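DUF1987 domain-containing protein (Pseudomonas aeruginosa, PDB 6K4F) is the SiaC component of the SiaABC threonine phosphorylation pathway, which controls biofilm formation in response to carbon availability, and is probably a regulatory phosphoprotein. Local coordinates at residues A[43-46]-A[47-51]; A[109-112]-A[113-116]. All coordinates share one frame; numbering follows the deposited sequence.

Contact 1 of 2, residues A[43-46]-A[47-51]; sequences QVID and WVERF
D46 and R50, one helical turn apart, form an i to i+4 salt bridge that illustrates how an arginine can fold back over its own helix. From R50 CB, 3.6 Å from D46 O, the chain leaves beside the backbone N (chi1 -65°), and CG stays over the same carbonyl oxygen. CD then lies 3.3 Å from D46 OD1, and a bend at chi3 (-81°) swings NE onto that oxygen: R50 NE donates to D46 OD1 at 2.7 Å, within the guanidinium plane and nearly in line with the carboxylate C-O bond, although the two flat groups are turned 40° apart. At the far end NH2 donates to a water that itself donates to Q43 O. That carbonyl also accepts from W47 N, so the water fastens the arginine tip to the preceding turn. The other carboxylate oxygen, D46 OD2, comes within 4.4 Å of E49 OE2, a like-charge proximity that the bound arginine probably moderates. Beside this pair, E49 OE1 meets the methyl CG2 of I45. The D46-R50 pair is partly exposed; underneath, V44 and V48 rest on L26 of strand 25-29, I45 packs against helix 70-88, and the indole of W47 meets W21 edge-to-face while touching L6 of strand 6-8.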
loop_
_atom_site.group_PDB
_atom_site.type_symbol
_atom_site.label_atom_id
_atom_site.label_comp_id
_atom_site.label_asym_id
_atom_site.label_seq_id
_atom_site.Cartn_x
_atom_site.Cartn_y
_atom_site.Cartn_z
ATOM N N GLN A 43 7.633 3.313 8.765
ATOM C CA GLN A 43 8.631 3.648 7.755
ATOM C C GLN A 43 8.045 3.626 6.346
ATOM O O GLN A 43 8.570 4.309 5.455
ATOM C CB GLN A 43 9.805 2.678 7.857
ATOM C CG GLN A 43 9.412 1.244 7.544
ATOM C CD GLN A 43 10.354 0.205 8.105
ATOM O OE1 GLN A 43 11.590 0.401 8.145
ATOM N NE2 GLN A 43 9.787 -0.938 8.524
ATOM N N VAL A 44 6.985 2.838 6.118
ATOM C CA VAL A 44 6.337 2.813 4.804
ATOM C C VAL A 44 5.548 4.091 4.584
ATOM O O VAL A 44 5.611 4.715 3.517
ATOM C CB VAL A 44 5.434 1.574 4.672
ATOM C CG1 VAL A 44 4.792 1.517 3.254
ATOM C CG2 VAL A 44 6.215 0.314 5.008
ATOM N N ILE A 45 4.771 4.485 5.593
ATOM C CA ILE A 45 4.077 5.763 5.551
ATOM C C ILE A 45 5.072 6.880 5.285
ATOM O O ILE A 45 4.860 7.747 4.426
ATOM C CB ILE A 45 3.310 5.981 6.868
ATOM C CG1 ILE A 45 2.189 4.941 6.989
ATOM C CG2 ILE A 45 2.754 7.396 6.947
ATOM C CD1 ILE A 45 1.496 4.931 8.347
ATOM N N ASP A 46 6.187 6.862 6.018
ATOM C CA ASP A 46 7.219 7.877 5.847
ATOM C C ASP A 46 7.743 7.896 4.418
ATOM O O ASP A 46 7.890 8.963 3.816
ATOM C CB ASP A 46 8.353 7.611 6.844
ATOM C CG ASP A 46 9.292 8.790 7.001
ATOM O OD1 ASP A 46 10.198 8.954 6.152
ATOM O OD2 ASP A 46 9.132 9.543 7.987
ATOM N N TRP A 47 8.037 6.718 3.858
ATOM C CA TRP A 47 8.562 6.658 2.496
ATOM C C TRP A 47 7.562 7.241 1.502
ATOM O O TRP A 47 7.935 7.995 0.594
ATOM C CB TRP A 47 8.913 5.208 2.148
ATOM C CG TRP A 47 9.643 5.022 0.841
ATOM C CD1 TRP A 47 10.987 5.001 0.653
ATOM C CD2 TRP A 47 9.051 4.810 -0.448
ATOM N NE1 TRP A 47 11.280 4.795 -0.676
ATOM C CE2 TRP A 47 10.109 4.664 -1.372
ATOM C CE3 TRP A 47 7.734 4.721 -0.907
ATOM C CZ2 TRP A 47 9.888 4.456 -2.739
ATOM C CZ3 TRP A 47 7.513 4.508 -2.261
ATOM C CH2 TRP A 47 8.582 4.370 -3.161
ATOM N N VAL A 48 6.284 6.932 1.680
ATOM C CA VAL A 48 5.269 7.473 0.779
ATOM C C VAL A 48 5.206 8.986 0.913
ATOM O O VAL A 48 5.166 9.714 -0.089
ATOM C CB VAL A 48 3.907 6.818 1.057
ATOM C CG1 VAL A 48 2.793 7.531 0.253
ATOM C CG2 VAL A 48 3.963 5.340 0.716
ATOM N N GLU A 49 5.208 9.482 2.158
ATOM C CA GLU A 49 5.212 10.924 2.403
ATOM C C GLU A 49 6.368 11.597 1.677
ATOM O O GLU A 49 6.184 12.610 0.993
ATOM C CB GLU A 49 5.315 11.205 3.903
ATOM C CG GLU A 49 4.014 11.210 4.671
ATOM C CD GLU A 49 4.241 11.288 6.179
ATOM O OE1 GLU A 49 3.262 11.146 6.942
ATOM O OE2 GLU A 49 5.404 11.483 6.601
ATOM N N ARG A 50 7.577 11.046 1.828
ATOM C CA ARG A 50 8.749 11.642 1.195
ATOM C C ARG A 50 8.656 11.568 -0.323
ATOM O O ARG A 50 9.019 12.525 -1.016
ATOM C CB ARG A 50 10.026 10.968 1.705
ATOM C CG ARG A 50 10.279 11.191 3.204
ATOM C CD ARG A 50 11.629 10.656 3.664
ATOM N NE ARG A 50 11.619 9.213 3.900
ATOM C CZ ARG A 50 12.224 8.353 3.101
ATOM N NH1 ARG A 50 12.870 8.807 2.036
ATOM N NH2 ARG A 50 12.180 7.059 3.355
ATOM N N PHE A 51 8.151 10.455 -0.863
ATOM C CA PHE A 51 8.021 10.342 -2.310
ATOM C C PHE A 51 7.083 11.409 -2.858
ATOM O O PHE A 51 7.335 11.985 -3.924
ATOM C CB PHE A 51 7.520 8.949 -2.693
ATOM C CG PHE A 51 7.404 8.740 -4.178
ATOM C CD1 PHE A 51 8.474 8.237 -4.903
ATOM C CD2 PHE A 51 6.232 9.067 -4.854
ATOM C CE1 PHE A 51 8.383 8.054 -6.273
ATOM C CE2 PHE A 51 6.130 8.888 -6.223
ATOM C CZ PHE A 51 7.205 8.383 -6.935
HETATM O O HOH W 1 10.967 5.545 5.434
#

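Contact 2 of 2, residues A[109-112]-A[113-116]; sequences LAEE and FRED
A110 O receives the shortest backbone bond of this turn, from R114 N at 2.8 Å; R114 CB also lies close to the same oxygen. One residue earlier, F113 N donates to L109 O. Further along, E115 N gives its main bond to E111 O at 3.0 Å and only a weak one to E112 O, while D116 N turns to F113 O, three residues back.

The apolar side of the segment shows how an i to i+4 pair can share one flank of a helix. L109 sends CG away from its backbone N (chi1 177°), along the helix toward F113, and CG reaches ring atom CE2 at 3.7 Å. Its branch CD1 stands over one face of the ring, 4.2 Å from the centroid and displaced toward the rim, a CH-pi contact; CD2 also approaches CE2, so both methyls meet the same corner of the phenyl group.

E112, E115 and D116 are exposed, although D116 also touches M77 of helix 70-88. E111 OE2 and R114 NH1 stand 4.2 Å apart, too far for a salt bridge but a separation at which the opposite charges may still attract weakly, while R114 NE makes a weak hydrogen bond to F121 O. F113 presses on I73, M77 and L80 of helix 70-88, and A110 rests on I123 of strand 121-125, which the side chains of E111 and R114 touch as well. The result is a short amphipathic helix, 108-115, set against helix 70-88 and the edge strand 121-125 of a mixed sheet, in an alpha/beta fold.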
loop_
_atom_site.group_PDB
_atom_site.type_symbol
_atom_site.label_atom_id
_atom_site.label_comp_id
_atom_site.label_asym_id
_atom_site.label_seq_id
_atom_site.Cartn_x
_atom_site.Cartn_y
_atom_site.Cartn_z
ATOM N N LEU A 109 -12.594 -6.909 1.937
ATOM C CA LEU A 109 -11.801 -5.815 2.488
ATOM C C LEU A 109 -11.333 -4.868 1.387
ATOM O O LEU A 109 -11.426 -3.641 1.530
ATOM C CB LEU A 109 -10.616 -6.375 3.259
ATOM C CG LEU A 109 -9.666 -5.328 3.819
ATOM C CD1 LEU A 109 -10.339 -4.592 4.947
ATOM C CD2 LEU A 109 -8.412 -6.013 4.309
ATOM N N ALA A 110 -10.865 -5.419 0.262
ATOM C CA ALA A 110 -10.414 -4.574 -0.840
ATOM C C ALA A 110 -11.535 -3.674 -1.332
ATOM O O ALA A 110 -11.313 -2.486 -1.601
ATOM C CB ALA A 110 -9.879 -5.439 -1.983
ATOM N N GLU A 111 -12.761 -4.209 -1.407
ATOM C CA GLU A 111 -13.896 -3.408 -1.865
ATOM C C GLU A 111 -14.210 -2.289 -0.885
ATOM O O GLU A 111 -14.535 -1.172 -1.299
ATOM C CB GLU A 111 -15.131 -4.284 -2.076
ATOM C CG GLU A 111 -14.942 -5.446 -3.032
ATOM C CD GLU A 111 -15.065 -5.043 -4.490
ATOM O OE1 GLU A 111 -15.065 -5.947 -5.356
ATOM O OE2 GLU A 111 -15.153 -3.829 -4.776
ATOM N N GLU A 112 -14.099 -2.557 0.418
ATOM C CA GLU A 112 -14.319 -1.498 1.393
ATOM C C GLU A 112 -13.256 -0.412 1.289
ATOM O O GLU A 112 -13.580 0.779 1.366
ATOM C CB GLU A 112 -14.363 -2.091 2.801
ATOM C CG GLU A 112 -15.641 -2.891 3.033
ATOM C CD GLU A 112 -15.517 -3.894 4.159
ATOM O OE1 GLU A 112 -14.414 -4.036 4.700
ATOM O OE2 GLU A 112 -16.527 -4.535 4.506
ATOM N N PHE A 113 -11.983 -0.795 1.138
ATOM C CA PHE A 113 -10.943 0.195 0.882
ATOM C C PHE A 113 -11.240 0.965 -0.403
ATOM O O PHE A 113 -11.083 2.191 -0.461
ATOM C CB PHE A 113 -9.574 -0.487 0.753
ATOM C CG PHE A 113 -8.934 -0.893 2.066
ATOM C CD1 PHE A 113 -9.083 -0.132 3.204
ATOM C CD2 PHE A 113 -8.139 -2.031 2.124
ATOM C CE1 PHE A 113 -8.467 -0.508 4.393
ATOM C CE2 PHE A 113 -7.515 -2.413 3.301
ATOM C CZ PHE A 113 -7.679 -1.649 4.440
ATOM N N ARG A 114 -11.635 0.254 -1.455
ATOM C CA ARG A 114 -11.901 0.916 -2.734
ATOM C C ARG A 114 -12.966 2.005 -2.594
ATOM O O ARG A 114 -12.864 3.074 -3.211
ATOM C CB ARG A 114 -12.326 -0.119 -3.773
ATOM C CG ARG A 114 -12.623 0.466 -5.148
ATOM C CD ARG A 114 -12.689 -0.620 -6.195
ATOM N NE ARG A 114 -12.922 -0.053 -7.519
ATOM C CZ ARG A 114 -14.086 -0.105 -8.161
ATOM N NH1 ARG A 114 -15.115 -0.728 -7.613
ATOM N NH2 ARG A 114 -14.212 0.444 -9.360
ATOM N N GLU A 115 -13.979 1.771 -1.765
ATOM C CA GLU A 115 -15.014 2.780 -1.593
ATOM C C GLU A 115 -14.486 4.048 -0.936
ATOM O O GLU A 115 -15.117 5.103 -1.052
ATOM C CB GLU A 115 -16.174 2.184 -0.795
ATOM C CG GLU A 115 -16.882 1.074 -1.579
ATOM C CD GLU A 115 -17.909 0.306 -0.767
ATOM O OE1 GLU A 115 -19.120 0.544 -0.972
ATOM O OE2 GLU A 115 -17.512 -0.551 0.053
ATOM N N ASP A 116 -13.337 3.981 -0.259
ATOM C CA ASP A 116 -12.762 5.165 0.357
ATOM C C ASP A 116 -11.809 5.921 -0.562
ATOM O O ASP A 116 -11.305 6.979 -0.166
ATOM C CB ASP A 116 -12.013 4.784 1.652
ATOM C CG ASP A 116 -12.875 3.988 2.630
ATOM O OD1 ASP A 116 -14.111 4.209 2.662
ATOM O OD2 ASP A 116 -12.317 3.144 3.375
#

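Contacts 1 and 2 show the same i to i+4 spacing put to different uses: in 43-51 it joins opposite charges in a partly exposed pair, in 109-116 it lays a leucine methyl over one face of a buried phenyl ring. They follow in series along the chain and lie on opposite sides of its centre, their own centres 21 Å apart and their nearest atoms about 12 Å apart, so they do not touch. Their common neighbour is helix 70-88, which both contacts touch, contact 1 through I45 and contact 2 through F113. Strands 25-29 and 121-125, which also meet them, belong to one sheet.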